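Local coordinates for protein 2,5-dihydroxypyridine 5,6-dioxygenase (Pseudomonas putida KT2440, PDB 7CUP) that catalyses the iron(II)-dependent dioxygenolytic ring opening of 2,5-dihydroxypyridine between carbons 5 and 6, giving N-formylmaleamate in aerobic nicotinate degradation, at residues A[120-125]-A[188-193]; A[130-135]-A[272-277]. All blocks are in the same frame, centred on the assembly; numbering follows the deposited sequence.

Contact 1 (A[120-125]-A[188-193])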
loop_
_atom_site.group_PDB
_atom_site.type_symbol
_atom_site.label_atom_id
_atom_site.label_comp_id
_atom_site.label_asym_id
_atom_site.label_seq_id
_atom_site.Cartn_x
_atom_site.Cartn_y
_atom_site.Cartn_z
ATOM N N LEU A 120 -13.028 -25.425 3.678
ATOM C CA LEU A 120 -13.809 -24.685 2.650
ATOM C C LEU A 120 -12.836 -23.947 1.726
ATOM O O LEU A 120 -12.126 -23.082 2.197
ATOM C CB LEU A 120 -14.757 -23.698 3.329
ATOM C CG LEU A 120 -15.651 -22.924 2.362
ATOM C CD1 LEU A 120 -16.558 -23.869 1.593
ATOM C CD2 LEU A 120 -16.463 -21.892 3.101
ATOM N N LEU A 121 -12.802 -24.303 0.447
ATOM C CA LEU A 121 -12.011 -23.579 -0.575
ATOM C C LEU A 121 -12.831 -22.366 -1.023
ATOM O O LEU A 121 -14.061 -22.510 -1.205
ATOM C CB LEU A 121 -11.675 -24.514 -1.735
ATOM C CG LEU A 121 -10.935 -23.837 -2.881
ATOM C CD1 LEU A 121 -9.553 -23.382 -2.454
ATOM C CD2 LEU A 121 -10.865 -24.744 -4.098
ATOM N N ALA A 122 -12.199 -21.186 -1.111
ATOM C CA ALA A 122 -12.860 -19.910 -1.486
ATOM C C ALA A 122 -11.824 -19.039 -2.209
ATOM O O ALA A 122 -11.081 -18.338 -1.513
ATOM C CB ALA A 122 -13.431 -19.193 -0.270
ATOM N N VAL A 123 -11.749 -19.138 -3.541
ATOM C CA VAL A 123 -10.664 -18.471 -4.310
ATOM C C VAL A 123 -11.256 -17.696 -5.489
ATOM O O VAL A 123 -10.537 -16.803 -6.008
ATOM C CB VAL A 123 -9.589 -19.470 -4.761
ATOM C CG1 VAL A 123 -8.727 -19.884 -3.589
ATOM C CG2 VAL A 123 -10.166 -20.679 -5.492
ATOM N N GLU A 124 -12.498 -17.995 -5.874
ATOM C CA GLU A 124 -13.133 -17.303 -7.019
ATOM C C GLU A 124 -13.392 -15.868 -6.595
ATOM O O GLU A 124 -13.494 -15.558 -5.402
ATOM C CB GLU A 124 -14.429 -17.974 -7.484
ATOM C CG GLU A 124 -14.237 -19.318 -8.144
ATOM C CD GLU A 124 -13.459 -19.361 -9.447
ATOM O OE1 GLU A 124 -14.100 -19.550 -10.483
ATOM O OE2 GLU A 124 -12.197 -19.340 -9.395
ATOM N N PRO A 125 -13.493 -14.944 -7.576
ATOM C CA PRO A 125 -13.770 -13.537 -7.283
ATOM C C PRO A 125 -15.071 -13.320 -6.503
ATOM O O PRO A 125 -16.050 -14.050 -6.677
ATOM C CB PRO A 125 -13.897 -12.886 -8.679
ATOM C CG PRO A 125 -13.290 -13.858 -9.667
ATOM C CD PRO A 125 -13.382 -15.221 -9.017
ATOM N N ASP A 188 -15.094 -28.970 0.809
ATOM C CA ASP A 188 -16.022 -28.442 -0.225
ATOM C C ASP A 188 -15.507 -27.091 -0.715
ATOM O O ASP A 188 -14.482 -26.601 -0.192
ATOM C CB ASP A 188 -17.458 -28.397 0.288
ATOM C CG ASP A 188 -18.522 -28.611 -0.782
ATOM O OD1 ASP A 188 -18.331 -28.115 -1.926
ATOM O OD2 ASP A 188 -19.579 -29.245 -0.453
ATOM N N HIS A 189 -16.142 -26.573 -1.763
ATOM C CA HIS A 189 -15.646 -25.413 -2.537
ATOM C C HIS A 189 -16.812 -24.469 -2.718
ATOM O O HIS A 189 -17.798 -24.889 -3.325
ATOM C CB HIS A 189 -15.137 -25.909 -3.887
ATOM C CG HIS A 189 -14.484 -24.865 -4.728
ATOM N ND1 HIS A 189 -14.039 -25.144 -6.004
ATOM C CD2 HIS A 189 -14.246 -23.553 -4.516
ATOM C CE1 HIS A 189 -13.499 -24.050 -6.507
ATOM N NE2 HIS A 189 -13.619 -23.075 -5.629
ATOM N N TRP A 190 -16.733 -23.281 -2.137
ATOM C CA TRP A 190 -17.647 -22.186 -2.488
ATOM C C TRP A 190 -17.053 -21.417 -3.667
ATOM O O TRP A 190 -16.002 -20.803 -3.483
ATOM C CB TRP A 190 -17.812 -21.330 -1.253
ATOM C CG TRP A 190 -18.552 -20.060 -1.497
ATOM C CD1 TRP A 190 -19.398 -19.724 -2.520
ATOM C CD2 TRP A 190 -18.473 -18.933 -0.644
ATOM N NE1 TRP A 190 -19.864 -18.451 -2.329
ATOM C CE2 TRP A 190 -19.305 -17.944 -1.194
ATOM C CE3 TRP A 190 -17.738 -18.672 0.510
ATOM C CZ2 TRP A 190 -19.468 -16.704 -0.583
ATOM C CZ3 TRP A 190 -17.901 -17.447 1.112
ATOM C CH2 TRP A 190 -18.766 -16.492 0.580
ATOM N N PRO A 191 -17.617 -21.457 -4.906
ATOM C CA PRO A 191 -18.891 -22.095 -5.252
ATOM C C PRO A 191 -18.793 -23.450 -5.966
ATOM O O PRO A 191 -17.737 -23.762 -6.513
ATOM C CB PRO A 191 -19.409 -21.117 -6.302
ATOM C CG PRO A 191 -18.161 -20.786 -7.103
ATOM C CD PRO A 191 -17.019 -20.874 -6.113
ATOM N N SER A 192 -19.889 -24.220 -5.979
ATOM C CA SER A 192 -19.962 -25.534 -6.665
ATOM C C SER A 192 -21.432 -25.933 -6.826
ATOM O O SER A 192 -22.238 -25.057 -7.194
ATOM C CB SER A 192 -19.105 -26.574 -5.965
ATOM O OG SER A 192 -19.489 -26.775 -4.603
ATOM N N GLY A 193 -21.771 -27.210 -6.604
ATOM C CA GLY A 193 -23.104 -27.736 -6.953
ATOM C C GLY A 193 -23.021 -28.814 -8.018
ATOM O O GLY A 193 -23.685 -28.660 -9.040
HETATM O O HOH W 1 -13.706 -20.360 -4.967
#
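L121 and H189 sit side by side on one face of a parallel beta-sheet, where strand 118-121 meets 187-189, one of the two edge strands of the five-stranded sheet within the chain. Methyl CD2 of L121 stands almost exactly above the imidazole, 3.5 Å from the centroid of the H189 ring and 4° off its normal, a CH-pi contact made straight onto the face. CG is anti to the backbone N in both (chi1 176° in L121, -174° in H189), which sends the two groups off that face side by side, pointing the same way. The carbonyl O of P191 lies over the opposite face, so the imidazole is held between an aliphatic group and a carbonyl. Beneath this pair the backbones join in parallel register: L121 N donates to D188 O at 2.9 Å in a nearly straight bond, and W190 N returns to L121 O. On the other face L120 reaches across with CD1, 4.0 Å from CB of W190, whose indole lies beside A122 and under helix 5-18, with NE1 bonded to L129 O. Further along, the chains diverge: a cis peptide bond precedes P191, and the aliphatic part of E124 crosses the proline at about a right angle, CG 3.8 Å from P191 CD, while OE2 turns to M288 N. The H189 side chain lies about 11 Å from the bound iron and is not among its ligands, H265, S302, H318 and D320, which places the contact beside the active site. One water joins the diverging ends: it accepts from V123 N at 2.7 Å, donates to W190 O, and meets H189 NE2 in the plane of the imidazole at 2.8 Å.

Contact 2 (A[130-135]-A[272-277]); sequences ARMLPT and PRAQWT
The carbonyl O of L133 is gripped by both terminal nitrogens of R273, NH1 and NH2, each 2.7 Å from it, in an end-on fork that ties the loop following helix 126-131 to the loop between strand 263-269 and helix 290-294. The oxygen lies in the guanidinium plane, but the approach is uneven at the carbonyl: NH2 stands well above its plane, and NH1 is tilted by only 16°. R273 gets there by a chain straight at chi2 and bent at chi3 (-70°), with CA of M132 against one guanidinium face, toward its rim. NH2 also forms a salt bridge with D138, in the helix that T135 caps, and a water at the guanidinium edge links NH1 to A130 O. A lysine in place of R273 would probably keep at most one of the two bonds to L133 O and give up the flat fork that holds that oxygen in the guanidinium plane.

A second arginine works in the reverse direction. R131, whose chain bends at chi3, sends NH1 in its own plane onto a lone pair of R273 O at 3.1 Å, and the same nitrogen forms a salt bridge with D291. The thioether of M132 packs on the same loop, its SD 3.6 Å from CB of A274.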
loop_
_atom_site.group_PDB
_atom_site.type_symbol
_atom_site.label_atom_id
_atom_site.label_comp_id
_atom_site.label_asym_id
_atom_site.label_seq_id
_atom_site.Cartn_x
_atom_site.Cartn_y
_atom_site.Cartn_z
ATOM N N ALA A 130 -20.870 -14.374 -4.940
ATOM C CA ALA A 130 -22.233 -13.839 -4.665
ATOM C C ALA A 130 -23.249 -14.521 -5.572
ATOM O O ALA A 130 -24.330 -14.902 -5.076
ATOM C CB ALA A 130 -22.306 -12.342 -4.816
ATOM N N ARG A 131 -22.905 -14.721 -6.841
ATOM C CA ARG A 131 -23.857 -15.267 -7.837
ATOM C C ARG A 131 -24.167 -16.738 -7.512
ATOM O O ARG A 131 -25.277 -17.146 -7.801
ATOM C CB ARG A 131 -23.290 -15.112 -9.252
ATOM C CG ARG A 131 -24.204 -15.621 -10.361
ATOM C CD ARG A 131 -23.782 -15.133 -11.736
ATOM N NE ARG A 131 -22.355 -15.261 -12.058
ATOM C CZ ARG A 131 -21.768 -16.360 -12.498
ATOM N NH1 ARG A 131 -22.449 -17.493 -12.594
ATOM N NH2 ARG A 131 -20.485 -16.340 -12.791
ATOM N N MET A 132 -23.200 -17.520 -6.999
ATOM C CA MET A 132 -23.440 -18.926 -6.584
ATOM C C MET A 132 -23.301 -19.063 -5.053
ATOM O O MET A 132 -22.762 -20.048 -4.590
ATOM C CB MET A 132 -22.512 -19.874 -7.348
ATOM C CG MET A 132 -22.833 -19.877 -8.803
ATOM S SD MET A 132 -21.716 -20.817 -9.803
ATOM C CE MET A 132 -20.388 -19.634 -10.075
ATOM N N LEU A 133 -23.799 -18.097 -4.297
ATOM C CA LEU A 133 -23.824 -18.166 -2.809
ATOM C C LEU A 133 -24.550 -19.445 -2.393
ATOM O O LEU A 133 -25.668 -19.700 -2.845
ATOM C CB LEU A 133 -24.561 -16.946 -2.271
ATOM C CG LEU A 133 -24.528 -16.802 -0.758
ATOM C CD1 LEU A 133 -23.128 -16.444 -0.285
ATOM C CD2 LEU A 133 -25.545 -15.762 -0.327
ATOM N N PRO A 134 -23.905 -20.321 -1.604
ATOM C CA PRO A 134 -24.477 -21.638 -1.316
ATOM C C PRO A 134 -25.808 -21.615 -0.530
ATOM O O PRO A 134 -26.053 -20.698 0.253
ATOM C CB PRO A 134 -23.368 -22.348 -0.532
ATOM C CG PRO A 134 -22.108 -21.616 -0.910
ATOM C CD PRO A 134 -22.528 -20.181 -1.115
ATOM N N THR A 135 -26.655 -22.622 -0.799
ATOM C CA THR A 135 -27.999 -22.843 -0.187
ATOM C C THR A 135 -28.092 -24.277 0.350
ATOM O O THR A 135 -27.471 -25.177 -0.225
ATOM C CB THR A 135 -29.138 -22.545 -1.175
ATOM O OG1 THR A 135 -29.095 -23.458 -2.276
ATOM C CG2 THR A 135 -29.128 -21.113 -1.668
ATOM N N PRO A 272 -27.736 -24.472 -11.370
ATOM C CA PRO A 272 -28.400 -23.634 -12.361
ATOM C C PRO A 272 -27.970 -22.160 -12.306
ATOM O O PRO A 272 -28.191 -21.448 -13.271
ATOM C CB PRO A 272 -29.878 -23.807 -12.002
ATOM C CG PRO A 272 -29.862 -24.026 -10.512
ATOM C CD PRO A 272 -28.629 -24.871 -10.271
ATOM N N ARG A 273 -27.353 -21.719 -11.211
ATOM C CA ARG A 273 -26.827 -20.330 -11.107
ATOM C C ARG A 273 -25.455 -20.224 -11.795
ATOM O O ARG A 273 -25.005 -19.080 -12.036
ATOM C CB ARG A 273 -26.833 -19.895 -9.641
ATOM C CG ARG A 273 -28.243 -19.737 -9.088
ATOM C CD ARG A 273 -28.268 -19.251 -7.635
ATOM N NE ARG A 273 -27.786 -20.291 -6.734
ATOM C CZ ARG A 273 -27.207 -20.096 -5.552
ATOM N NH1 ARG A 273 -27.007 -18.877 -5.076
ATOM N NH2 ARG A 273 -26.814 -21.140 -4.844
ATOM N N ALA A 274 -24.829 -21.361 -12.098
ATOM C CA ALA A 274 -23.615 -21.447 -12.930
ATOM C C ALA A 274 -24.095 -21.412 -14.374
ATOM O O ALA A 274 -25.182 -21.917 -14.620
ATOM C CB ALA A 274 -22.828 -22.706 -12.655
ATOM N N GLN A 275 -23.298 -20.878 -15.290
ATOM C CA GLN A 275 -23.724 -20.699 -16.695
ATOM C C GLN A 275 -22.565 -21.031 -17.626
ATOM O O GLN A 275 -21.419 -20.519 -17.448
ATOM C CB GLN A 275 -24.215 -19.278 -16.917
ATOM C CG GLN A 275 -25.462 -18.934 -16.129
ATOM C CD GLN A 275 -26.670 -19.624 -16.710
ATOM O OE1 GLN A 275 -26.808 -19.724 -17.920
ATOM N NE2 GLN A 275 -27.557 -20.091 -15.851
ATOM N N TRP A 276 -22.886 -21.830 -18.631
ATOM C CA TRP A 276 -21.946 -22.176 -19.717
ATOM C C TRP A 276 -21.437 -20.898 -20.385
ATOM O O TRP A 276 -20.311 -20.908 -20.807
ATOM C CB TRP A 276 -22.671 -23.113 -20.671
ATOM C CG TRP A 276 -22.030 -23.272 -22.000
ATOM C CD1 TRP A 276 -20.919 -24.008 -22.271
ATOM C CD2 TRP A 276 -22.467 -22.689 -23.243
ATOM N NE1 TRP A 276 -20.626 -23.922 -23.603
ATOM C CE2 TRP A 276 -21.553 -23.120 -24.226
ATOM C CE3 TRP A 276 -23.542 -21.885 -23.630
ATOM C CZ2 TRP A 276 -21.681 -22.776 -25.569
ATOM C CZ3 TRP A 276 -23.663 -21.518 -24.956
ATOM C CH2 TRP A 276 -22.741 -21.960 -25.913
ATOM N N THR A 277 -22.207 -19.812 -20.427
ATOM C CA THR A 277 -21.773 -18.566 -21.126
ATOM C C THR A 277 -20.822 -17.712 -20.261
ATOM O O THR A 277 -20.184 -16.794 -20.796
ATOM C CB THR A 277 -22.972 -17.717 -21.537
ATOM O OG1 THR A 277 -23.692 -17.475 -20.318
ATOM C CG2 THR A 277 -23.773 -18.379 -22.627
HETATM O O HOH W 2 -27.195 -15.913 -5.347
#

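Contact 1 is core and contact 2 lies nearer the surface, yet they adjoin, their centres about 11 Å apart. Strand 118-121 is followed by helix 126-131, so the first segments of both contacts belong to successive elements, while their partners come from later parts of the chain. In contact 1 regular strand pairing and apolar or CH-pi packing dominate; in contact 2, between irregular loops, arginines seek out backbone carbonyls and acidic residues. The two meet through W190 and P191: the indole packs on L133 and P134, and P191 CB lies 3.5 Å from M132 CB. Only contact 2 also borders another subunit, where T277 O is hydrogen-bonded to Y247 OH of the second subunit.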